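Local atomic coordinates of proline dehydrogenase (Bradyrhizobium japonicum USDA 110, PDB entry 3HAZ), a protein that probably oxidizes proline to glutamate in two steps, with an FAD-dependent proline dehydrogenase and an NAD-dependent pyrroline-5-carboxylate dehydrogenase in one chain. Residues Gly651-Ile656 with Gly730-Gly735; Glu738-Ile743 with Leu757-Gly762; Thr912-Thr917 with Gly960-Gly965. All coordinates share one frame; numbering follows the deposited sequence.

Interaction 1: Gly651-Ile656 with Gly730-Gly735. With NAD (nicotinamide-adenine-dinucleotide), chain D.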
loop_
_atom_site.group_PDB
_atom_site.type_symbol
_atom_site.label_atom_id
_atom_site.label_comp_id
_atom_site.label_asym_id
_atom_site.label_seq_id
_atom_site.Cartn_x
_atom_site.Cartn_y
_atom_site.Cartn_z
ATOM N N GLY A 651 9.053 38.223 -18.735
ATOM C CA GLY A 651 8.700 39.545 -19.227
ATOM C C GLY A 651 7.923 39.453 -20.529
ATOM O O GLY A 651 6.989 38.658 -20.640
ATOM N N VAL A 652 8.304 40.266 -21.510
ATOM C CA VAL A 652 7.659 40.241 -22.816
ATOM C C VAL A 652 8.408 39.336 -23.783
ATOM O O VAL A 652 9.570 39.581 -24.103
ATOM C CB VAL A 652 7.605 41.638 -23.472
ATOM C CG1 VAL A 652 7.081 41.515 -24.894
ATOM C CG2 VAL A 652 6.742 42.591 -22.661
ATOM N N PHE A 653 7.738 38.297 -24.260
ATOM C CA PHE A 653 8.326 37.470 -25.303
ATOM C C PHE A 653 7.883 37.934 -26.675
ATOM O O PHE A 653 6.718 38.285 -26.888
ATOM C CB PHE A 653 7.975 35.994 -25.109
ATOM C CG PHE A 653 9.103 35.172 -24.552
ATOM C CD1 PHE A 653 9.928 34.441 -25.399
ATOM C CD2 PHE A 653 9.342 35.129 -23.190
ATOM C CE1 PHE A 653 10.971 33.682 -24.889
ATOM C CE2 PHE A 653 10.382 34.365 -22.672
ATOM C CZ PHE A 653 11.194 33.639 -23.525
ATOM N N VAL A 654 8.840 37.955 -27.592
ATOM C CA VAL A 654 8.565 38.141 -29.009
ATOM C C VAL A 654 8.480 36.762 -29.653
ATOM O O VAL A 654 9.415 35.972 -29.554
ATOM C CB VAL A 654 9.688 38.955 -29.675
ATOM C CG1 VAL A 654 9.487 39.040 -31.186
ATOM C CG2 VAL A 654 9.766 40.339 -29.051
ATOM N N ALA A 655 7.346 36.464 -30.284
ATOM C CA ALA A 655 7.159 35.195 -30.975
ATOM C C ALA A 655 7.123 35.416 -32.480
ATOM O O ALA A 655 6.311 36.195 -32.983
ATOM C CB ALA A 655 5.885 34.511 -30.510
ATOM N N ILE A 656 8.010 34.733 -33.195
ATOM C CA ILE A 656 8.096 34.867 -34.643
ATOM C C ILE A 656 7.920 33.491 -35.283
ATOM O O ILE A 656 8.644 32.557 -34.955
ATOM C CB ILE A 656 9.446 35.474 -35.063
ATOM C CG1 ILE A 656 9.580 36.903 -34.530
ATOM C CG2 ILE A 656 9.596 35.439 -36.571
ATOM C CD1 ILE A 656 10.968 37.479 -34.671
ATOM N N GLY A 730 12.850 37.984 -24.157
ATOM C CA GLY A 730 13.221 36.769 -24.854
ATOM C C GLY A 730 12.538 36.644 -26.194
ATOM O O GLY A 730 11.573 37.364 -26.489
ATOM N N VAL A 731 13.050 35.723 -27.005
ATOM C CA VAL A 731 12.556 35.508 -28.353
ATOM C C VAL A 731 12.385 34.013 -28.645
ATOM O O VAL A 731 13.301 33.211 -28.443
ATOM C CB VAL A 731 13.501 36.137 -29.394
ATOM C CG1 VAL A 731 13.081 35.757 -30.812
ATOM C CG2 VAL A 731 13.543 37.660 -29.225
ATOM N N VAL A 732 11.193 33.644 -29.095
ATOM C CA VAL A 732 10.942 32.288 -29.565
ATOM C C VAL A 732 10.725 32.366 -31.076
ATOM O O VAL A 732 9.804 33.036 -31.551
ATOM C CB VAL A 732 9.743 31.637 -28.830
ATOM C CG1 VAL A 732 8.505 32.508 -28.948
ATOM C CG2 VAL A 732 9.475 30.213 -29.347
ATOM N N PHE A 733 11.605 31.705 -31.825
ATOM C CA PHE A 733 11.642 31.829 -33.279
ATOM C C PHE A 733 11.624 30.483 -33.996
ATOM O O PHE A 733 12.301 29.536 -33.594
ATOM C CB PHE A 733 12.900 32.598 -33.689
ATOM C CG PHE A 733 13.176 32.577 -35.161
ATOM C CD1 PHE A 733 12.585 33.502 -36.002
ATOM C CD2 PHE A 733 14.036 31.636 -35.704
ATOM C CE1 PHE A 733 12.839 33.484 -37.360
ATOM C CE2 PHE A 733 14.295 31.616 -37.058
ATOM C CZ PHE A 733 13.698 32.544 -37.888
ATOM N N THR A 734 10.845 30.401 -35.064
ATOM C CA THR A 734 10.933 29.255 -35.956
ATOM C C THR A 734 11.007 29.753 -37.385
ATOM O O THR A 734 10.123 30.479 -37.845
ATOM C CB THR A 734 9.741 28.301 -35.802
ATOM O OG1 THR A 734 9.709 27.792 -34.465
ATOM C CG2 THR A 734 9.884 27.141 -36.760
ATOM N N GLY A 735 12.072 29.377 -38.081
ATOM C CA GLY A 735 12.303 29.880 -39.425
ATOM C C GLY A 735 13.664 29.489 -39.963
ATOM O O GLY A 735 14.232 28.467 -39.566
HETATM P PA NAD D . 12.190 32.637 -42.537
HETATM O O1A NAD D . 13.683 32.680 -41.858
HETATM O O2A NAD D . 12.276 33.031 -43.953
HETATM O O5B NAD D . 11.230 33.714 -41.698
HETATM C C5B NAD D . 10.295 33.213 -40.753
HETATM C C4B NAD D . 9.807 34.320 -39.805
HETATM O O4B NAD D . 10.854 35.255 -39.340
HETATM C C3B NAD D . 8.733 35.309 -40.418
HETATM O O3B NAD D . 7.562 35.588 -39.714
HETATM C C2B NAD D . 9.623 36.439 -40.925
HETATM O O2B NAD D . 9.043 37.591 -41.494
HETATM C C1B NAD D . 10.541 36.572 -39.788
HETATM N N9A NAD D . 11.772 37.281 -40.167
HETATM C C8A NAD D . 12.338 37.353 -41.399
HETATM N N7A NAD D . 13.523 38.140 -41.290
HETATM C C5A NAD D . 13.656 38.544 -39.942
HETATM C C6A NAD D . 14.613 39.313 -39.290
HETATM N N6A NAD D . 15.734 39.856 -40.039
HETATM N N1A NAD D . 14.501 39.554 -37.958
HETATM C C2A NAD D . 13.432 39.034 -37.249
HETATM N N3A NAD D . 12.489 38.276 -37.889
HETATM C C4A NAD D . 12.602 38.032 -39.241
HETATM O O3 NAD D . 11.507 31.114 -42.368
HETATM P PN NAD D . 10.186 30.692 -43.303
HETATM O O1N NAD D . 10.523 31.019 -44.901
HETATM O O2N NAD D . 9.008 31.445 -42.868
HETATM O O5D NAD D . 9.874 29.061 -43.140
HETATM C C5D NAD D . 10.766 28.113 -43.709
HETATM C C4D NAD D . 11.912 27.722 -42.751
HETATM O O4D NAD D . 11.548 27.550 -41.313
HETATM C C3D NAD D . 12.835 26.468 -43.068
HETATM O O3D NAD D . 14.223 26.650 -43.204
HETATM C C2D NAD D . 12.312 25.474 -42.007
HETATM O O2D NAD D . 12.880 24.187 -41.863
HETATM C C1D NAD D . 12.143 26.359 -40.840
HETATM N N1N NAD D . 11.224 25.707 -39.898
HETATM C C2N NAD D . 11.750 24.916 -38.860
HETATM C C3N NAD D . 10.842 24.251 -37.931
HETATM C C7N NAD D . 11.419 23.395 -36.789
HETATM O O7N NAD D . 10.707 23.033 -35.921
HETATM N N7N NAD D . 12.846 23.156 -36.708
HETATM C C4N NAD D . 9.375 24.405 -38.087
HETATM C C5N NAD D . 8.854 25.193 -39.117
HETATM C C6N NAD D . 9.772 25.872 -40.059
#
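Phe733 swings CG anti to its backbone N (chi1 170°), and Ile656 directs its CG2 branch the same way relative to its own N; the result is that Ile656 CG2 meets the ring edge at Phe733 CD1, 3.6 Å away. On the other side of the sheet Phe653 takes an unusual chi1 of -104°, which lays its ring over Gly730. The Gly730 CA lies 4.0 Å from the Phe653 ring centroid and 16° off the ring normal, a CH-pi contact that a side chain at Gly730 would obstruct. Val732 N lies at the edge of that same ring. Beside it, Val732 CG1 touches Ala655 CB at 3.6 Å. Within the sheet the parallel backbones are joined by four hydrogen bonds of 3.0 to 3.1 Å: Val654 N to Gly730 O, Val732 N to Val654 O, Ile656 N to Val732 O and Thr734 N to Ile656 O. The Thr734 hydroxyl bonds to Gln669 on helix 664-675. Ile656, Phe733, Thr734 and Gly735 all touch NAD, so these adjacent parallel strands deliver their C-terminal ends to the dinucleotide, as in the Rossmann-type NAD domain of aldehyde dehydrogenases.

Interaction 2: Glu738-Ile743 with Leu757-Gly762; sequences EVARSI and LIAETG. With NAD (nicotinamide-adenine-dinucleotide), chain D.
Ala740 points its CB toward the strand and meets two side chains there: the methyl of Ala759 at 4.0 Å, CB to CB, and the CG2 of Thr761, 3.7 Å from Ala740 CB. The threonine methyl reaches this spot because CG2 stands anti to the carbonyl carbon, while OG1 falls between backbone N and C (chi1 46°) and is taken up by Leu961 O. One helical turn further on, Ile743 and Leu757 approach with their side chains at about a right angle, and the branch ends Ile743 CG2 and Leu757 CD1 touch at 4.1 Å. All these contacts are apolar, and no hydrogen bond spans the two segments. The geometry is that of a beta-alpha-beta unit: helix 737-749 follows strand 730-734 and runs back over the sheet, nearly antiparallel to strand 757-760 (169° between segment axes, 9.0 Å apart). Small alanines on both surfaces suit the close approach of Ala740 to Ala759, and Phe733 of the preceding strand fills in beside Ala740 and Ile743. The same helix also meets the cofactor: Val739 CG1 lies 3.4 Å from C5A of the NAD adenine, and Ile743, though its CB heads for the strand, brings CG1 to 3.6 Å from C2A. Ile754 of the second subunit packs on Ala740 and Leu757. At the strand's C-terminal end, Glu760, predicted to be an active-site residue, points its CB away from the helix, and Thr761 O accepts a hydrogen bond from the nicotinamide amide N7N of NAD at 2.8 Å (N-H...O 160°).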
loop_
_atom_site.group_PDB
_atom_site.type_symbol
_atom_site.label_atom_id
_atom_site.label_comp_id
_atom_site.label_asym_id
_atom_site.label_seq_id
_atom_site.Cartn_x
_atom_site.Cartn_y
_atom_site.Cartn_z
ATOM N N GLU A 738 19.388 31.198 -41.268
ATOM C CA GLU A 738 20.037 32.477 -41.529
ATOM C C GLU A 738 19.399 33.618 -40.740
ATOM O O GLU A 738 20.094 34.480 -40.184
ATOM C CB GLU A 738 20.011 32.793 -43.029
ATOM N N VAL A 739 18.073 33.636 -40.702
ATOM C CA VAL A 739 17.369 34.670 -39.958
ATOM C C VAL A 739 17.614 34.529 -38.446
ATOM O O VAL A 739 17.739 35.525 -37.737
ATOM C CB VAL A 739 15.861 34.678 -40.288
ATOM C CG1 VAL A 739 15.096 35.547 -39.295
ATOM C CG2 VAL A 739 15.639 35.169 -41.719
ATOM N N ALA A 740 17.716 33.294 -37.964
ATOM C CA ALA A 740 17.973 33.065 -36.545
ATOM C C ALA A 740 19.292 33.703 -36.111
ATOM O O ALA A 740 19.355 34.368 -35.077
ATOM C CB ALA A 740 17.948 31.568 -36.215
ATOM N N ARG A 741 20.339 33.513 -36.908
ATOM C CA ARG A 741 21.643 34.100 -36.608
ATOM C C ARG A 741 21.577 35.621 -36.576
ATOM O O ARG A 741 22.235 36.266 -35.759
ATOM C CB ARG A 741 22.692 33.651 -37.631
ATOM C CG ARG A 741 23.175 32.227 -37.436
ATOM C CD ARG A 741 24.521 32.031 -38.098
ATOM N NE ARG A 741 24.420 32.111 -39.551
ATOM C CZ ARG A 741 24.085 31.085 -40.324
ATOM N NH1 ARG A 741 23.820 29.904 -39.779
ATOM N NH2 ARG A 741 24.009 31.238 -41.637
ATOM N N SER A 742 20.787 36.190 -37.479
ATOM C CA SER A 742 20.594 37.631 -37.525
ATOM C C SER A 742 19.916 38.122 -36.244
ATOM O O SER A 742 20.324 39.125 -35.655
ATOM C CB SER A 742 19.767 38.013 -38.757
ATOM O OG SER A 742 19.240 39.324 -38.626
ATOM N N ILE A 743 18.881 37.404 -35.817
ATOM C CA ILE A 743 18.195 37.718 -34.566
ATOM C C ILE A 743 19.151 37.594 -33.388
ATOM O O ILE A 743 19.218 38.477 -32.535
ATOM C CB ILE A 743 16.983 36.796 -34.334
ATOM C CG1 ILE A 743 15.806 37.239 -35.207
ATOM C CG2 ILE A 743 16.589 36.798 -32.861
ATOM C CD1 ILE A 743 14.730 36.177 -35.368
ATOM N N LEU A 757 17.184 32.872 -26.416
ATOM C CA LEU A 757 16.704 32.706 -27.780
ATOM C C LEU A 757 16.411 31.231 -28.020
ATOM O O LEU A 757 17.305 30.390 -27.945
ATOM C CB LEU A 757 17.726 33.216 -28.805
ATOM C CG LEU A 757 17.459 32.864 -30.277
ATOM C CD1 LEU A 757 16.091 33.353 -30.722
ATOM C CD2 LEU A 757 18.538 33.435 -31.198
ATOM N N ILE A 758 15.150 30.921 -28.290
ATOM C CA ILE A 758 14.772 29.583 -28.722
ATOM C C ILE A 758 14.568 29.659 -30.218
ATOM O O ILE A 758 13.677 30.370 -30.688
ATOM C CB ILE A 758 13.459 29.121 -28.070
ATOM C CG1 ILE A 758 13.629 29.005 -26.556
ATOM C CG2 ILE A 758 13.003 27.792 -28.659
ATOM C CD1 ILE A 758 12.324 28.769 -25.824
ATOM N N ALA A 759 15.405 28.944 -30.966
ATOM C CA ALA A 759 15.382 29.036 -32.413
ATOM C C ALA A 759 15.377 27.652 -33.045
ATOM O O ALA A 759 16.317 26.868 -32.884
ATOM C CB ALA A 759 16.568 29.860 -32.921
ATOM N N GLU A 760 14.300 27.360 -33.760
ATOM C CA GLU A 760 14.163 26.087 -34.439
ATOM C C GLU A 760 14.254 26.379 -35.920
ATOM O O GLU A 760 13.487 27.179 -36.457
ATOM C CB GLU A 760 12.834 25.427 -34.068
ATOM C CG GLU A 760 12.583 25.394 -32.557
ATOM C CD GLU A 760 13.605 24.543 -31.801
ATOM O OE1 GLU A 760 13.543 23.300 -31.912
ATOM O OE2 GLU A 760 14.464 25.117 -31.092
ATOM N N THR A 761 15.227 25.758 -36.572
ATOM C CA THR A 761 15.549 26.112 -37.940
ATOM C C THR A 761 15.529 24.868 -38.836
ATOM O O THR A 761 14.990 23.829 -38.452
ATOM C CB THR A 761 16.885 26.895 -38.004
ATOM O OG1 THR A 761 17.866 26.241 -37.191
ATOM C CG2 THR A 761 16.689 28.309 -37.456
ATOM N N GLY A 762 16.095 24.973 -40.031
ATOM C CA GLY A 762 15.906 23.930 -41.023
ATOM C C GLY A 762 16.663 22.636 -40.780
ATOM O O GLY A 762 17.119 22.349 -39.671
HETATM P PA NAD D . 12.190 32.637 -42.537
HETATM O O1A NAD D . 13.683 32.680 -41.858
HETATM O O2A NAD D . 12.276 33.031 -43.953
HETATM O O5B NAD D . 11.230 33.714 -41.698
HETATM C C5B NAD D . 10.295 33.213 -40.753
HETATM C C4B NAD D . 9.807 34.320 -39.805
HETATM O O4B NAD D . 10.854 35.255 -39.340
HETATM C C3B NAD D . 8.733 35.309 -40.418
HETATM O O3B NAD D . 7.562 35.588 -39.714
HETATM C C2B NAD D . 9.623 36.439 -40.925
HETATM O O2B NAD D . 9.043 37.591 -41.494
HETATM C C1B NAD D . 10.541 36.572 -39.788
HETATM N N9A NAD D . 11.772 37.281 -40.167
HETATM C C8A NAD D . 12.338 37.353 -41.399
HETATM N N7A NAD D . 13.523 38.140 -41.290
HETATM C C5A NAD D . 13.656 38.544 -39.942
HETATM C C6A NAD D . 14.613 39.313 -39.290
HETATM N N6A NAD D . 15.734 39.856 -40.039
HETATM N N1A NAD D . 14.501 39.554 -37.958
HETATM C C2A NAD D . 13.432 39.034 -37.249
HETATM N N3A NAD D . 12.489 38.276 -37.889
HETATM C C4A NAD D . 12.602 38.032 -39.241
HETATM O O3 NAD D . 11.507 31.114 -42.368
HETATM P PN NAD D . 10.186 30.692 -43.303
HETATM O O1N NAD D . 10.523 31.019 -44.901
HETATM O O2N NAD D . 9.008 31.445 -42.868
HETATM O O5D NAD D . 9.874 29.061 -43.140
HETATM C C5D NAD D . 10.766 28.113 -43.709
HETATM C C4D NAD D . 11.912 27.722 -42.751
HETATM O O4D NAD D . 11.548 27.550 -41.313
HETATM C C3D NAD D . 12.835 26.468 -43.068
HETATM O O3D NAD D . 14.223 26.650 -43.204
HETATM C C2D NAD D . 12.312 25.474 -42.007
HETATM O O2D NAD D . 12.880 24.187 -41.863
HETATM C C1D NAD D . 12.143 26.359 -40.840
HETATM N N1N NAD D . 11.224 25.707 -39.898
HETATM C C2N NAD D . 11.750 24.916 -38.860
HETATM C C3N NAD D . 10.842 24.251 -37.931
HETATM C C7N NAD D . 11.419 23.395 -36.789
HETATM O O7N NAD D . 10.707 23.033 -35.921
HETATM N N7N NAD D . 12.846 23.156 -36.708
HETATM C C4N NAD D . 9.375 24.405 -38.087
HETATM C C5N NAD D . 8.854 25.193 -39.117
HETATM C C6N NAD D . 9.772 25.872 -40.059
#

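Interaction 3: Thr912-Thr917 with Gly960-Gly965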
loop_
_atom_site.group_PDB
_atom_site.type_symbol
_atom_site.label_atom_id
_atom_site.label_comp_id
_atom_site.label_asym_id
_atom_site.label_seq_id
_atom_site.Cartn_x
_atom_site.Cartn_y
_atom_site.Cartn_z
ATOM N N THR A 912 27.072 18.088 -42.768
ATOM C CA THR A 912 26.248 19.240 -43.116
ATOM C C THR A 912 26.128 20.217 -41.948
ATOM O O THR A 912 25.967 21.419 -42.153
ATOM C CB THR A 912 24.836 18.831 -43.562
ATOM O OG1 THR A 912 24.048 18.511 -42.408
ATOM C CG2 THR A 912 24.890 17.636 -44.520
ATOM N N GLY A 913 26.204 19.695 -40.728
ATOM C CA GLY A 913 26.029 20.511 -39.543
ATOM C C GLY A 913 24.592 20.545 -39.046
ATOM O O GLY A 913 24.328 20.949 -37.915
ATOM N N TYR A 914 23.654 20.132 -39.893
ATOM C CA TYR A 914 22.250 20.074 -39.492
ATOM C C TYR A 914 21.970 18.826 -38.642
ATOM O O TYR A 914 22.801 17.923 -38.571
ATOM C CB TYR A 914 21.341 20.123 -40.726
ATOM C CG TYR A 914 21.348 21.471 -41.417
ATOM C CD1 TYR A 914 20.564 22.517 -40.942
ATOM C CD2 TYR A 914 22.150 21.707 -42.529
ATOM C CE1 TYR A 914 20.565 23.755 -41.558
ATOM C CE2 TYR A 914 22.160 22.955 -43.158
ATOM C CZ TYR A 914 21.363 23.971 -42.666
ATOM O OH TYR A 914 21.355 25.212 -43.269
ATOM N N GLY A 915 20.817 18.787 -37.983
ATOM C CA GLY A 915 20.474 17.645 -37.151
ATOM C C GLY A 915 19.041 17.661 -36.664
ATOM O O GLY A 915 18.784 17.653 -35.462
ATOM N N LEU A 916 18.100 17.685 -37.600
ATOM C CA LEU A 916 16.686 17.759 -37.252
ATOM C C LEU A 916 16.033 16.373 -37.221
ATOM O O LEU A 916 15.774 15.833 -36.145
ATOM C CB LEU A 916 15.948 18.702 -38.208
ATOM C CG LEU A 916 14.521 19.081 -37.804
ATOM C CD1 LEU A 916 14.468 19.570 -36.353
ATOM C CD2 LEU A 916 13.994 20.148 -38.745
ATOM N N THR A 917 15.761 15.793 -38.389
ATOM C CA THR A 917 15.218 14.429 -38.429
ATOM C C THR A 917 16.127 13.453 -39.174
ATOM O O THR A 917 16.867 13.833 -40.089
ATOM C CB THR A 917 13.797 14.361 -39.057
ATOM O OG1 THR A 917 13.823 14.907 -40.383
ATOM C CG2 THR A 917 12.795 15.137 -38.215
ATOM N N GLY A 960 22.657 21.440 -33.587
ATOM C CA GLY A 960 23.567 21.965 -34.584
ATOM C C GLY A 960 22.878 23.111 -35.295
ATOM O O GLY A 960 22.228 23.934 -34.648
ATOM N N LEU A 961 22.992 23.154 -36.620
ATOM C CA LEU A 961 22.370 24.209 -37.419
ATOM C C LEU A 961 20.842 24.102 -37.461
ATOM O O LEU A 961 20.172 24.968 -38.024
ATOM C CB LEU A 961 22.929 24.200 -38.854
ATOM C CG LEU A 961 24.437 24.380 -39.046
ATOM C CD1 LEU A 961 24.825 24.344 -40.543
ATOM C CD2 LEU A 961 24.912 25.670 -38.404
ATOM N N SER A 962 20.294 23.047 -36.866
ATOM C CA SER A 962 18.848 22.831 -36.888
ATOM C C SER A 962 18.061 23.411 -35.698
ATOM O O SER A 962 16.830 23.424 -35.715
ATOM C CB SER A 962 18.545 21.335 -37.022
ATOM O OG SER A 962 18.944 20.866 -38.297
ATOM N N GLY A 963 18.748 23.878 -34.664
ATOM C CA GLY A 963 18.040 24.469 -33.536
ATOM C C GLY A 963 18.816 24.573 -32.242
ATOM O O GLY A 963 19.911 24.028 -32.122
ATOM N N THR A 964 18.241 25.286 -31.272
ATOM C CA THR A 964 18.881 25.492 -29.981
ATOM C C THR A 964 18.331 24.548 -28.920
ATOM O O THR A 964 19.017 24.238 -27.957
ATOM C CB THR A 964 18.664 26.950 -29.453
ATOM O OG1 THR A 964 17.262 27.264 -29.448
ATOM C CG2 THR A 964 19.406 27.969 -30.305
ATOM N N GLY A 965 17.097 24.089 -29.102
ATOM C CA GLY A 965 16.352 23.489 -28.008
ATOM C C GLY A 965 15.805 24.609 -27.130
ATOM O O GLY A 965 16.122 25.774 -27.359
#
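Tyr914 and Ser962 form the dense part of this contact together with Leu961. The Leu961 CB sits over one face of the Tyr914 ring, 3.9 Å from its centroid and 24° off the normal, a CH-pi contact displaced toward the rim at CD1 and CE1. At the edge of the same ring, in its plane, lies Ser962 OG. That hydroxyl, set anti to its carbonyl carbon, takes a nearly straight hydrogen bond from Gly915 N (2.8 Å, 176°) and is also bonded to Gly762 O, so two backbone groups grip one buried oxygen. Leu916, buried like Gly915 and Ser962, brings its CB to 3.7 Å from Ser962 OG and touches Cys794, a predicted active-site residue, and NAD. With an alanine in place of Tyr914, Leu961 CB would probably lose the ring face it rests on and a gap would be left beside Ser962 OG. Neither segment is regular structure: 912-917 leads from helix 902-911 into strand 917-921 of the catalytic-domain sheet, whereas 960-965 lies on the way back to strand 978-986, which pairs with strand 641-656 of the NAD-binding sheet. The contact therefore ties the catalytic side, close to Cys794, to the NAD-binding side, as in the aldehyde dehydrogenase fold. On the partly exposed side, Leu961 N bonds to Gly913 O at 2.9 Å, approaching 37° above the carbonyl plane. Gly960 CA is 3.6 Å from Gly913 O, where a side chain would collide with that oxygen. At Thr912 the contact is down to one approach, Leu961 CD1 to Thr912 O at 3.5 Å. Residues Gly963-Gly965 leave the 912-917 segment altogether; Thr964 OG1 bonds to Ala759 N, and Thr964 O to Arg650 of the second subunit.

The three contacts follow one another along the chain within the aldehyde dehydrogenase part. Interactions 1 and 2 have centres about 10 Å apart and share a sheet, since strand 730-734 lies between strands 641-656 and 757-760; Phe733 N to Ile758 O and Val731 O to Ile758 N are probable hydrogen bonds joining them. The centre of interaction 3 is about 11 Å from that of interaction 2 and about 19 Å from that of interaction 1; interactions 2 and 3 are joined directly by hydrogen bonds between 757-762 and 960-965. The series thus runs from the sheet that holds NAD to loops reaching the predicted catalytic cysteine, and interactions 2 and 3 also meet the second subunit.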